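Long-range contacts in THUMP domain-containing protein (Pyrococcus horikoshii, PDB 1VBK), which is of unknown function but probably binds RNA and ATP, joining a THUMP domain to a ThiI-like domain of the thiamine-biosynthesis family: residues Ile25-Ile30 and Lys42-Arg47; Ile150-Glu155 and Ile163-Ile168; Glu179-Gly184 and Arg252-Lys257; Lys261-Asn266 and Pro289-Pro294. One frame throughout, in Å; residues are numbered along the deposited sequence.

Contact 1 (Ile25-Ile30 and Lys42-Arg47); sequences ILMNNI and KEIFSR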
loop_
_atom_site.group_PDB
_atom_site.type_symbol
_atom_site.label_atom_id
_atom_site.label_comp_id
_atom_site.label_asym_id
_atom_site.label_seq_id
_atom_site.Cartn_x
_atom_site.Cartn_y
_atom_site.Cartn_z
ATOM N N ILE A 25 3.355 -16.359 4.723
ATOM C CA ILE A 25 2.041 -15.725 4.799
ATOM C C ILE A 25 0.946 -16.796 4.820
ATOM O O ILE A 25 -0.035 -16.689 5.562
ATOM C CB ILE A 25 1.843 -14.759 3.605
ATOM C CG1 ILE A 25 2.839 -13.598 3.709
ATOM C CG2 ILE A 25 0.424 -14.230 3.586
ATOM C CD1 ILE A 25 2.837 -12.657 2.502
ATOM N N LEU A 26 1.122 -17.843 4.019
ATOM C CA LEU A 26 0.142 -18.928 3.989
ATOM C C LEU A 26 0.109 -19.670 5.331
ATOM O O LEU A 26 -0.965 -20.009 5.829
ATOM C CB LEU A 26 0.453 -19.902 2.850
ATOM C CG LEU A 26 -0.441 -21.144 2.713
ATOM C CD1 LEU A 26 -1.913 -20.746 2.687
ATOM C CD2 LEU A 26 -0.065 -21.888 1.432
ATOM N N MET A 27 1.275 -19.919 5.925
ATOM C CA MET A 27 1.302 -20.606 7.217
ATOM C C MET A 27 0.649 -19.734 8.280
ATOM O O MET A 27 0.015 -20.243 9.203
ATOM C CB MET A 27 2.736 -20.944 7.641
ATOM C CG MET A 27 3.364 -22.053 6.821
ATOM S SD MET A 27 4.893 -22.657 7.534
ATOM C CE MET A 27 6.048 -21.419 6.896
ATOM N N ASN A 28 0.818 -18.420 8.148
ATOM C CA ASN A 28 0.225 -17.472 9.090
ATOM C C ASN A 28 -1.295 -17.590 9.040
ATOM O O ASN A 28 -1.960 -17.666 10.069
ATOM C CB ASN A 28 0.620 -16.038 8.731
ATOM C CG ASN A 28 -0.106 -15.008 9.577
ATOM O OD1 ASN A 28 0.245 -14.781 10.733
ATOM N ND2 ASN A 28 -1.137 -14.396 9.010
ATOM N N ASN A 29 -1.838 -17.605 7.827
ATOM C CA ASN A 29 -3.275 -17.708 7.636
ATOM C C ASN A 29 -3.817 -19.059 8.101
ATOM O O ASN A 29 -4.930 -19.146 8.618
ATOM C CB ASN A 29 -3.614 -17.457 6.163
ATOM C CG ASN A 29 -3.147 -16.087 5.688
ATOM O OD1 ASN A 29 -2.841 -15.210 6.505
ATOM N ND2 ASN A 29 -3.097 -15.890 4.370
ATOM N N ILE A 30 -3.020 -20.110 7.930
ATOM C CA ILE A 30 -3.417 -21.448 8.355
ATOM C C ILE A 30 -3.492 -21.480 9.884
ATOM O O ILE A 30 -4.424 -22.043 10.459
ATOM C CB ILE A 30 -2.409 -22.505 7.830
ATOM C CG1 ILE A 30 -2.614 -22.683 6.316
ATOM C CG2 ILE A 30 -2.576 -23.831 8.583
ATOM C CD1 ILE A 30 -1.576 -23.546 5.635
ATOM N N LYS A 42 -0.037 -29.483 16.711
ATOM C CA LYS A 42 1.262 -29.458 17.368
ATOM C C LYS A 42 2.259 -28.537 16.682
ATOM O O LYS A 42 2.958 -27.767 17.346
ATOM C CB LYS A 42 1.852 -30.870 17.414
ATOM C CG LYS A 42 1.002 -31.904 18.132
ATOM C CD LYS A 42 1.533 -33.305 17.847
ATOM C CE LYS A 42 0.778 -34.372 18.626
ATOM N NZ LYS A 42 1.013 -34.262 20.093
ATOM N N GLU A 43 2.338 -28.631 15.357
ATOM C CA GLU A 43 3.265 -27.814 14.580
ATOM C C GLU A 43 2.750 -27.521 13.182
ATOM O O GLU A 43 1.905 -28.239 12.652
ATOM C CB GLU A 43 4.602 -28.527 14.375
ATOM C CG GLU A 43 5.365 -28.957 15.581
ATOM C CD GLU A 43 6.679 -29.593 15.171
ATOM O OE1 GLU A 43 7.539 -28.869 14.622
ATOM O OE2 GLU A 43 6.842 -30.816 15.378
ATOM N N ILE A 44 3.302 -26.470 12.589
ATOM C CA ILE A 44 3.000 -26.068 11.218
ATOM C C ILE A 44 4.348 -25.659 10.639
ATOM O O ILE A 44 5.044 -24.823 11.216
ATOM C CB ILE A 44 2.055 -24.848 11.141
ATOM C CG1 ILE A 44 0.694 -25.188 11.752
ATOM C CG2 ILE A 44 1.886 -24.414 9.679
ATOM C CD1 ILE A 44 -0.219 -23.982 11.901
ATOM N N PHE A 45 4.737 -26.265 9.522
ATOM C CA PHE A 45 6.004 -25.918 8.894
ATOM C C PHE A 45 5.956 -26.162 7.395
ATOM O O PHE A 45 5.109 -26.915 6.905
ATOM C CB PHE A 45 7.178 -26.687 9.541
ATOM C CG PHE A 45 7.110 -28.185 9.383
ATOM C CD1 PHE A 45 7.384 -28.790 8.159
ATOM C CD2 PHE A 45 6.805 -28.995 10.472
ATOM C CE1 PHE A 45 7.360 -30.180 8.024
ATOM C CE2 PHE A 45 6.779 -30.386 10.347
ATOM C CZ PHE A 45 7.057 -30.980 9.120
ATOM N N SER A 46 6.862 -25.507 6.677
ATOM C CA SER A 46 6.950 -25.618 5.227
ATOM C C SER A 46 8.286 -26.234 4.832
ATOM O O SER A 46 9.346 -25.707 5.185
ATOM C CB SER A 46 6.836 -24.226 4.595
ATOM O OG SER A 46 6.911 -24.278 3.176
ATOM N N ARG A 47 8.242 -27.342 4.101
ATOM C CA ARG A 47 9.470 -27.980 3.647
ATOM C C ARG A 47 9.305 -28.590 2.265
ATOM O O ARG A 47 8.321 -29.270 1.982
ATOM C CB ARG A 47 9.932 -29.033 4.659
ATOM C CG ARG A 47 10.511 -28.407 5.928
ATOM C CD ARG A 47 10.696 -29.418 7.035
ATOM N NE ARG A 47 10.774 -28.756 8.332
ATOM C CZ ARG A 47 10.653 -29.378 9.501
ATOM N NH1 ARG A 47 10.452 -30.693 9.540
ATOM N NH2 ARG A 47 10.709 -28.678 10.630
#
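M27 reaches from residues 25-30 of helix 19-36 to strand 43-47 and carries most of its side of the contact along the length of its side chain. With CG anti to its carbonyl carbon (chi1 -71°), the chain runs alongside I44 in the opposite direction, M27 CG lying 4.0 Å from I44 CG2. A bend at chi3 (-83°) turns the tip along the strand: M27 SD rests 3.6 Å from S46 N, beside the peptide link that follows F45, and M27 CE comes to 3.7 Å from S46 CB. A long, unbranched, polarisable side chain suits this place, since it can lie on apolar carbons and peptide alike. With an alanine here, I44 CG2 and S46 CB would probably lose the group that touches them, and a gap would open between helix and strand. Nearly a turn further on, I30 adds a lighter touch, its CG2 meeting I44 CD1 at 4.1 Å; two branched aliphatic side chains suit a join that no hydrogen bond crosses. Residues 25-30 run nearly antiparallel to strand 43-47, within the ferredoxin-like domain. L26, M27 and S46 all pack on I51 of the neighbouring strand 50-54, while I44 leans on R31 of helix 19-36.

Contact 2 (Ile150-Glu155 and Ile163-Ile168); sequences IEIGIE and IYTEKI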
loop_
_atom_site.group_PDB
_atom_site.type_symbol
_atom_site.label_atom_id
_atom_site.label_comp_id
_atom_site.label_asym_id
_atom_site.label_seq_id
_atom_site.Cartn_x
_atom_site.Cartn_y
_atom_site.Cartn_z
ATOM N N ILE A 150 -10.652 -45.825 -5.075
ATOM C CA ILE A 150 -9.654 -45.512 -4.060
ATOM C C ILE A 150 -8.296 -45.138 -4.627
ATOM O O ILE A 150 -7.800 -45.778 -5.550
ATOM C CB ILE A 150 -9.431 -46.731 -3.138
ATOM C CG1 ILE A 150 -10.736 -47.106 -2.433
ATOM C CG2 ILE A 150 -8.320 -46.438 -2.130
ATOM C CD1 ILE A 150 -10.695 -48.476 -1.777
ATOM N N GLU A 151 -7.692 -44.096 -4.067
ATOM C CA GLU A 151 -6.358 -43.707 -4.486
ATOM C C GLU A 151 -5.479 -43.687 -3.248
ATOM O O GLU A 151 -5.778 -42.987 -2.286
ATOM C CB GLU A 151 -6.332 -42.322 -5.127
ATOM C CG GLU A 151 -4.906 -41.866 -5.425
ATOM C CD GLU A 151 -4.826 -40.433 -5.893
ATOM O OE1 GLU A 151 -5.408 -39.556 -5.218
ATOM O OE2 GLU A 151 -4.171 -40.183 -6.928
ATOM N N ILE A 152 -4.418 -44.486 -3.264
ATOM C CA ILE A 152 -3.478 -44.519 -2.153
ATOM C C ILE A 152 -2.364 -43.558 -2.551
ATOM O O ILE A 152 -1.625 -43.821 -3.501
ATOM C CB ILE A 152 -2.863 -45.928 -1.955
ATOM C CG1 ILE A 152 -3.955 -46.934 -1.571
ATOM C CG2 ILE A 152 -1.782 -45.884 -0.879
ATOM C CD1 ILE A 152 -4.631 -46.653 -0.235
ATOM N N GLY A 153 -2.259 -42.441 -1.835
ATOM C CA GLY A 153 -1.229 -41.463 -2.137
ATOM C C GLY A 153 -0.066 -41.616 -1.182
ATOM O O GLY A 153 -0.264 -41.882 0.005
ATOM N N ILE A 154 1.149 -41.446 -1.691
ATOM C CA ILE A 154 2.342 -41.589 -0.866
ATOM C C ILE A 154 3.363 -40.509 -1.200
ATOM O O ILE A 154 3.812 -40.403 -2.338
ATOM C CB ILE A 154 3.008 -42.972 -1.090
ATOM C CG1 ILE A 154 1.997 -44.090 -0.814
ATOM C CG2 ILE A 154 4.242 -43.114 -0.196
ATOM C CD1 ILE A 154 2.513 -45.491 -1.143
ATOM N N GLU A 155 3.714 -39.698 -0.208
ATOM C CA GLU A 155 4.699 -38.653 -0.406
ATOM C C GLU A 155 5.850 -38.916 0.552
ATOM O O GLU A 155 5.644 -39.069 1.756
ATOM C CB GLU A 155 4.076 -37.275 -0.150
ATOM C CG GLU A 155 3.049 -36.882 -1.210
ATOM C CD GLU A 155 2.551 -35.457 -1.067
ATOM O OE1 GLU A 155 3.281 -34.623 -0.494
ATOM O OE2 GLU A 155 1.435 -35.172 -1.549
ATOM N N ILE A 163 1.197 -41.023 4.057
ATOM C CA ILE A 163 0.241 -41.839 3.325
ATOM C C ILE A 163 -1.193 -41.369 3.503
ATOM O O ILE A 163 -1.650 -41.157 4.623
ATOM C CB ILE A 163 0.390 -43.298 3.774
ATOM C CG1 ILE A 163 1.856 -43.719 3.592
ATOM C CG2 ILE A 163 -0.551 -44.200 2.991
ATOM C CD1 ILE A 163 2.156 -45.138 4.016
ATOM N N TYR A 164 -1.905 -41.216 2.390
ATOM C CA TYR A 164 -3.276 -40.731 2.439
ATOM C C TYR A 164 -4.214 -41.391 1.424
ATOM O O TYR A 164 -3.768 -41.999 0.453
ATOM C CB TYR A 164 -3.283 -39.216 2.198
ATOM C CG TYR A 164 -2.770 -38.810 0.823
ATOM C CD1 TYR A 164 -1.415 -38.548 0.599
ATOM C CD2 TYR A 164 -3.648 -38.694 -0.254
ATOM C CE1 TYR A 164 -0.954 -38.174 -0.679
ATOM C CE2 TYR A 164 -3.204 -38.329 -1.517
ATOM C CZ TYR A 164 -1.864 -38.068 -1.726
ATOM O OH TYR A 164 -1.459 -37.691 -2.991
ATOM N N THR A 165 -5.516 -41.263 1.662
ATOM C CA THR A 165 -6.523 -41.787 0.738
ATOM C C THR A 165 -7.452 -40.652 0.317
ATOM O O THR A 165 -8.231 -40.802 -0.625
ATOM C CB THR A 165 -7.387 -42.903 1.364
ATOM O OG1 THR A 165 -7.957 -42.441 2.591
ATOM C CG2 THR A 165 -6.556 -44.149 1.617
ATOM N N GLU A 166 -7.358 -39.516 1.011
ATOM C CA GLU A 166 -8.197 -38.354 0.709
ATOM C C GLU A 166 -7.394 -37.154 0.198
ATOM O O GLU A 166 -6.335 -36.819 0.729
ATOM C CB GLU A 166 -8.999 -37.944 1.950
ATOM C CG GLU A 166 -9.918 -36.743 1.734
ATOM C CD GLU A 166 -10.892 -36.514 2.888
ATOM O OE1 GLU A 166 -10.437 -36.259 4.027
ATOM O OE2 GLU A 166 -12.119 -36.590 2.653
ATOM N N LYS A 167 -7.917 -36.514 -0.838
ATOM C CA LYS A 167 -7.284 -35.353 -1.447
ATOM C C LYS A 167 -8.393 -34.347 -1.710
ATOM O O LYS A 167 -9.098 -34.438 -2.720
ATOM C CB LYS A 167 -6.613 -35.762 -2.756
ATOM C CG LYS A 167 -5.770 -34.694 -3.411
ATOM C CD LYS A 167 -5.005 -35.310 -4.570
ATOM C CE LYS A 167 -4.095 -34.316 -5.256
ATOM N NZ LYS A 167 -3.367 -34.964 -6.385
ATOM N N ILE A 168 -8.550 -33.403 -0.786
ATOM C CA ILE A 168 -9.589 -32.381 -0.866
ATOM C C ILE A 168 -9.140 -31.174 -1.673
ATOM O O ILE A 168 -8.090 -30.592 -1.409
ATOM C CB ILE A 168 -9.993 -31.891 0.543
ATOM C CG1 ILE A 168 -10.322 -33.086 1.439
ATOM C CG2 ILE A 168 -11.197 -30.961 0.448
ATOM C CD1 ILE A 168 -10.593 -32.706 2.884
HETATM O O HOH W 1 -9.235 -42.621 -2.208
HETATM O O HOH W 2 -6.502 -39.434 -2.888
HETATM O O HOH W 3 -2.290 -37.820 -5.476
HETATM O O HOH W 4 0.821 -36.514 -3.694
#
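G153 and Y164 form an antiparallel hydrogen-bonded pair: G153 N donates to Y164 O at 2.8 Å, and Y164 N returns a bond to G153 O at 3.0 Å. I154 and I163 form the adjoining non-hydrogen-bonded pair. Beyond Y164 the chains part, and a water takes over the joining, accepting from E151 N (2.8 Å) and donating to T165 O (2.6 Å). This is the beta hairpin of strands 150-157 and 160-164 in the THUMP domain. On one side of it the Y164 ring lies over G153, whose CA is 3.6 Å from the ring centroid and 18° off the normal, a CH-pi contact. The first torsion (chi1 63°) folds the ring back across the partner strand, where only glycine fits, because a CB on G153 would clash with Y164 CZ. Two waters lie in the ring plane at Y164 OH. One of them also donates to E155 OE2, a carboxylate engaged by R7 and R50; the other accepts from K167 NZ. A leucine in place of Y164 would probably leave G153 CA without the ring face over it and the two waters without their joining hydroxyl. On the side bearing the isoleucines, I154 CG1 is 4.4 Å from I163 CG1, while I152 CD1 lies beside T165 CG2 at 3.7 Å. These three isoleucines suit a surface facing helices 84-102 and 124-138.

Contact 3 (Glu179-Gly184 and Arg252-Lys257); sequences EGRMIG and RDFGVK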
loop_
_atom_site.group_PDB
_atom_site.type_symbol
_atom_site.label_atom_id
_atom_site.label_comp_id
_atom_site.label_asym_id
_atom_site.label_seq_id
_atom_site.Cartn_x
_atom_site.Cartn_y
_atom_site.Cartn_z
ATOM N N GLU A 179 -0.957 -10.086 -1.880
ATOM C CA GLU A 179 -1.168 -9.108 -2.940
ATOM C C GLU A 179 -1.651 -7.739 -2.466
ATOM O O GLU A 179 -2.360 -7.044 -3.190
ATOM C CB GLU A 179 -2.138 -9.664 -3.986
ATOM C CG GLU A 179 -1.623 -10.889 -4.752
ATOM C CD GLU A 179 -0.357 -10.615 -5.560
ATOM O OE1 GLU A 179 -0.272 -9.546 -6.207
ATOM O OE2 GLU A 179 0.548 -11.477 -5.562
ATOM N N GLY A 180 -1.275 -7.353 -1.252
ATOM C CA GLY A 180 -1.660 -6.044 -0.752
ATOM C C GLY A 180 -2.963 -5.938 0.018
ATOM O O GLY A 180 -3.638 -6.936 0.290
ATOM N N ARG A 181 -3.318 -4.700 0.361
ATOM C CA ARG A 181 -4.525 -4.418 1.123
ATOM C C ARG A 181 -5.431 -3.397 0.437
ATOM O O ARG A 181 -4.966 -2.379 -0.074
ATOM C CB ARG A 181 -4.137 -3.911 2.515
ATOM C CG ARG A 181 -5.244 -3.197 3.269
ATOM C CD ARG A 181 -4.700 -2.588 4.546
ATOM N NE ARG A 181 -4.348 -3.620 5.516
ATOM C CZ ARG A 181 -3.588 -3.420 6.586
ATOM N NH1 ARG A 181 -3.081 -2.219 6.832
ATOM N NH2 ARG A 181 -3.356 -4.419 7.425
ATOM N N MET A 182 -6.730 -3.677 0.444
ATOM C CA MET A 182 -7.717 -2.790 -0.166
ATOM C C MET A 182 -8.938 -2.713 0.734
ATOM O O MET A 182 -9.106 -3.536 1.630
ATOM C CB MET A 182 -8.174 -3.341 -1.520
ATOM C CG MET A 182 -7.077 -3.590 -2.530
ATOM S SD MET A 182 -7.815 -4.071 -4.094
ATOM C CE MET A 182 -6.374 -4.159 -5.144
ATOM N N ILE A 183 -9.783 -1.710 0.515
ATOM C CA ILE A 183 -11.012 -1.620 1.287
ATOM C C ILE A 183 -12.069 -2.137 0.329
ATOM O O ILE A 183 -11.930 -1.999 -0.889
ATOM C CB ILE A 183 -11.385 -0.167 1.699
ATOM C CG1 ILE A 183 -11.559 0.706 0.456
ATOM C CG2 ILE A 183 -10.334 0.395 2.646
ATOM C CD1 ILE A 183 -12.115 2.097 0.753
ATOM N N GLY A 184 -13.109 -2.755 0.871
ATOM C CA GLY A 184 -14.169 -3.269 0.029
ATOM C C GLY A 184 -15.457 -2.616 0.470
ATOM O O GLY A 184 -15.833 -2.721 1.636
ATOM N N ARG A 252 -5.954 6.342 4.052
ATOM C CA ARG A 252 -4.677 6.930 4.451
ATOM C C ARG A 252 -4.061 6.225 5.663
ATOM O O ARG A 252 -2.907 5.792 5.616
ATOM C CB ARG A 252 -4.852 8.425 4.761
ATOM C CG ARG A 252 -3.645 9.062 5.458
ATOM C CD ARG A 252 -3.948 10.475 5.959
ATOM N NE ARG A 252 -3.925 11.481 4.896
ATOM C CZ ARG A 252 -2.815 11.960 4.335
ATOM N NH1 ARG A 252 -1.621 11.530 4.732
ATOM N NH2 ARG A 252 -2.898 12.871 3.374
ATOM N N ASP A 253 -4.831 6.096 6.740
ATOM C CA ASP A 253 -4.324 5.460 7.956
ATOM C C ASP A 253 -3.829 4.023 7.806
ATOM O O ASP A 253 -2.831 3.641 8.417
ATOM C CB ASP A 253 -5.384 5.503 9.061
ATOM C CG ASP A 253 -5.648 6.907 9.561
ATOM O OD1 ASP A 253 -4.852 7.818 9.250
ATOM O OD2 ASP A 253 -6.653 7.098 10.277
ATOM N N PHE A 254 -4.511 3.223 6.996
ATOM C CA PHE A 254 -4.115 1.828 6.831
ATOM C C PHE A 254 -3.260 1.501 5.608
ATOM O O PHE A 254 -2.919 0.343 5.381
ATOM C CB PHE A 254 -5.365 0.949 6.858
ATOM C CG PHE A 254 -5.988 0.850 8.222
ATOM C CD1 PHE A 254 -5.550 -0.107 9.131
ATOM C CD2 PHE A 254 -6.967 1.754 8.620
ATOM C CE1 PHE A 254 -6.076 -0.163 10.422
ATOM C CE2 PHE A 254 -7.500 1.710 9.908
ATOM C CZ PHE A 254 -7.053 0.750 10.810
ATOM N N GLY A 255 -2.909 2.515 4.827
ATOM C CA GLY A 255 -2.088 2.279 3.651
ATOM C C GLY A 255 -2.762 1.410 2.604
ATOM O O GLY A 255 -2.127 0.555 1.992
ATOM N N VAL A 256 -4.054 1.635 2.402
ATOM C CA VAL A 256 -4.854 0.898 1.424
ATOM C C VAL A 256 -4.388 1.248 0.008
ATOM O O VAL A 256 -4.198 2.420 -0.314
ATOM C CB VAL A 256 -6.352 1.266 1.590
ATOM C CG1 VAL A 256 -7.173 0.703 0.451
ATOM C CG2 VAL A 256 -6.861 0.744 2.934
ATOM N N LYS A 257 -4.220 0.231 -0.834
ATOM C CA LYS A 257 -3.754 0.434 -2.206
ATOM C C LYS A 257 -4.866 0.378 -3.249
ATOM O O LYS A 257 -4.631 0.649 -4.429
ATOM C CB LYS A 257 -2.694 -0.618 -2.553
ATOM C CG LYS A 257 -3.233 -2.041 -2.559
ATOM C CD LYS A 257 -2.141 -3.075 -2.799
ATOM C CE LYS A 257 -1.593 -3.002 -4.212
ATOM N NZ LYS A 257 -0.554 -4.044 -4.424
#
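The planes of the R181 guanidinium and the F254 ring stand 75° apart, with R181 NH1 at the ring's edge, near its plane. What the arginine grips is the F254 backbone: R181 NH1, bonding within the guanidinium plane, donates to a lone pair of F254 O at 2.9 Å. A bend at chi3 (-70°) swings the group over to that carbonyl. The same NH1 bonds D253 O of the second subunit, while NE pairs with E204, so a long, multivalent arginine fits here. Just after F254, G255 turns the chain with positive phi in a Schellman motif, a conformation that favours glycine. K257 N then donates to R181 O at 2.8 Å in a nearly straight bond (173°). V256 CG2 meets I183 CG2 at 3.5 Å, the two branched side chains crossing at about a right angle, and V256 CG1 lies 3.6 Å from M182 CA. The aliphatic part of K257 runs over G180, K257 CD to G180 CA 3.6 Å, where a CB on the glycine would clash. Segment 252-257 leads from helix 244-254 into strand 258-260, beside strand 181-185 in a five-stranded parallel sheet; I183 and V256 both rest on I251 of that helix.

Contact 4 (Lys261-Asn266 and Pro289-Pro294); sequences KGLRPN and PLIALP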
loop_
_atom_site.group_PDB
_atom_site.type_symbol
_atom_site.label_atom_id
_atom_site.label_comp_id
_atom_site.label_asym_id
_atom_site.label_seq_id
_atom_site.Cartn_x
_atom_site.Cartn_y
_atom_site.Cartn_z
ATOM N N LYS A 261 -15.501 -2.489 -5.453
ATOM C CA LYS A 261 -16.944 -2.233 -5.488
ATOM C C LYS A 261 -17.658 -3.355 -6.237
ATOM O O LYS A 261 -17.067 -4.002 -7.096
ATOM C CB LYS A 261 -17.236 -0.880 -6.149
ATOM C CG LYS A 261 -16.831 0.315 -5.286
ATOM C CD LYS A 261 -17.064 1.652 -5.983
ATOM C CE LYS A 261 -18.537 1.916 -6.241
ATOM N NZ LYS A 261 -18.746 3.215 -6.958
ATOM N N GLY A 262 -18.929 -3.580 -5.910
ATOM C CA GLY A 262 -19.679 -4.650 -6.549
ATOM C C GLY A 262 -20.403 -4.275 -7.827
ATOM O O GLY A 262 -21.347 -4.954 -8.230
ATOM N N LEU A 263 -19.946 -3.208 -8.472
ATOM C CA LEU A 263 -20.546 -2.713 -9.705
ATOM C C LEU A 263 -20.601 -3.749 -10.831
ATOM O O LEU A 263 -19.647 -4.499 -11.055
ATOM C CB LEU A 263 -19.770 -1.479 -10.180
ATOM C CG LEU A 263 -20.363 -0.628 -11.304
ATOM C CD1 LEU A 263 -21.673 -0.012 -10.843
ATOM C CD2 LEU A 263 -19.376 0.462 -11.685
ATOM N N ARG A 264 -21.730 -3.782 -11.536
ATOM C CA ARG A 264 -21.929 -4.700 -12.655
ATOM C C ARG A 264 -22.194 -3.900 -13.927
ATOM O O ARG A 264 -22.691 -2.776 -13.868
ATOM C CB ARG A 264 -23.130 -5.614 -12.406
ATOM C CG ARG A 264 -23.005 -6.545 -11.221
ATOM C CD ARG A 264 -24.281 -7.354 -11.080
ATOM N NE ARG A 264 -25.447 -6.488 -10.922
ATOM C CZ ARG A 264 -26.706 -6.909 -10.998
ATOM N NH1 ARG A 264 -26.965 -8.187 -11.233
ATOM N NH2 ARG A 264 -27.705 -6.052 -10.832
ATOM N N PRO A 265 -21.878 -4.479 -15.096
ATOM C CA PRO A 265 -22.095 -3.796 -16.376
ATOM C C PRO A 265 -23.531 -3.285 -16.479
ATOM O O PRO A 265 -23.796 -2.252 -17.092
ATOM C CB PRO A 265 -21.799 -4.889 -17.401
ATOM C CG PRO A 265 -20.775 -5.735 -16.707
ATOM C CD PRO A 265 -21.339 -5.834 -15.310
ATOM N N ASN A 266 -24.444 -4.020 -15.854
ATOM C CA ASN A 266 -25.865 -3.694 -15.851
ATOM C C ASN A 266 -26.200 -2.407 -15.098
ATOM O O ASN A 266 -27.293 -1.862 -15.257
ATOM C CB ASN A 266 -26.644 -4.876 -15.251
ATOM C CG ASN A 266 -28.035 -4.490 -14.775
ATOM O OD1 ASN A 266 -28.376 -4.650 -13.600
ATOM N ND2 ASN A 266 -28.847 -3.972 -15.691
ATOM N N PRO A 289 -14.491 -6.385 -9.755
ATOM C CA PRO A 289 -14.377 -7.813 -10.062
ATOM C C PRO A 289 -15.492 -8.385 -10.938
ATOM O O PRO A 289 -15.232 -9.187 -11.835
ATOM C CB PRO A 289 -14.357 -8.461 -8.679
ATOM C CG PRO A 289 -13.744 -7.411 -7.821
ATOM C CD PRO A 289 -14.435 -6.160 -8.301
ATOM N N LEU A 290 -16.728 -7.973 -10.677
ATOM C CA LEU A 290 -17.871 -8.483 -11.427
ATOM C C LEU A 290 -17.916 -8.010 -12.875
ATOM O O LEU A 290 -18.697 -8.522 -13.678
ATOM C CB LEU A 290 -19.172 -8.121 -10.706
ATOM C CG LEU A 290 -19.240 -8.596 -9.245
ATOM C CD1 LEU A 290 -20.580 -8.222 -8.635
ATOM C CD2 LEU A 290 -19.030 -10.100 -9.184
ATOM N N ILE A 291 -17.075 -7.036 -13.208
ATOM C CA ILE A 291 -17.012 -6.518 -14.568
ATOM C C ILE A 291 -15.724 -6.978 -15.248
ATOM O O ILE A 291 -15.733 -7.354 -16.422
ATOM C CB ILE A 291 -17.054 -4.968 -14.589
ATOM C CG1 ILE A 291 -18.410 -4.472 -14.079
ATOM C CG2 ILE A 291 -16.796 -4.453 -16.000
ATOM C CD1 ILE A 291 -18.528 -2.956 -14.011
ATOM N N ALA A 292 -14.624 -6.963 -14.498
ATOM C CA ALA A 292 -13.318 -7.345 -15.032
ATOM C C ALA A 292 -13.062 -8.845 -15.163
ATOM O O ALA A 292 -12.348 -9.273 -16.071
ATOM C CB ALA A 292 -12.213 -6.710 -14.193
ATOM N N LEU A 293 -13.626 -9.644 -14.264
ATOM C CA LEU A 293 -13.411 -11.090 -14.318
ATOM C C LEU A 293 -14.392 -11.789 -15.269
ATOM O O LEU A 293 -15.543 -11.372 -15.409
ATOM C CB LEU A 293 -13.507 -11.686 -12.908
ATOM C CG LEU A 293 -12.549 -11.074 -11.869
ATOM C CD1 LEU A 293 -12.700 -11.788 -10.534
ATOM C CD2 LEU A 293 -11.113 -11.174 -12.360
ATOM N N PRO A 294 -13.935 -12.861 -15.944
ATOM C CA PRO A 294 -14.742 -13.639 -16.893
ATOM C C PRO A 294 -16.092 -14.099 -16.348
ATOM O O PRO A 294 -16.244 -14.342 -15.151
ATOM C CB PRO A 294 -13.831 -14.815 -17.236
ATOM C CG PRO A 294 -12.463 -14.213 -17.133
ATOM C CD PRO A 294 -12.573 -13.416 -15.849
HETATM O O HOH W 5 -17.583 -5.463 -9.579
#
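I291 and P265 are the tight part of the contact, with P265 CD only 3.5 Å from I291 CG1, closer than carbon pairs usually come. I291 keeps CG1 anti to its carbonyl carbon (chi1 -66°), which sends the longer branch at the loop, past L263 O and on until I291 CD1 lies 4.0 Å from L263 CG. Beside it, the methyl CD1 of L290 approaches G262 O at 3.4 Å, and P289 CD lies 3.6 Å from K261 O. Two proline rings and two aliphatic side chains suit a contact made by fit, without a direct hydrogen bond. The loop follows strand 258-260 and helix 289-292 follows strand 286-287, so the two join the carboxyl ends of neighbouring parallel strands, the end of the sheet where related HUP-fold proteins bind nucleotides, which is consistent with the predicted ATP binding. A water does the polar work, donating to K261 O (2.9 Å) and L263 O (2.7 Å) and accepting from L290 N. The looser side belongs to R264, which lays its CG 3.9 Å from L290 CD1 while its guanidinium leads away from the helix. K261 points away too, but into salt bridges with D278 and E274.

Contact 2 is the buried one, contact 1 lies at the surface, and contacts 3 and 4 are partly buried. Contacts 1 and 2 reach the same mixed sheet, their centres about 21 Å apart, yet belong to the ferredoxin-like and THUMP parts respectively. Contacts 3 and 4 follow one another along the parallel sheet of the ThiI-like part, their segments adjoining through strand 258-260. Contact 1 has no hydrogen bond across it and rests on a thioether and aliphatic groups; contact 2 combines strand pairing with waters and a ring over glycine; contact 3 joins a backbone bond to one from an arginine side chain that also reaches the second subunit; contact 4 replaces direct bonds with a single bridging water.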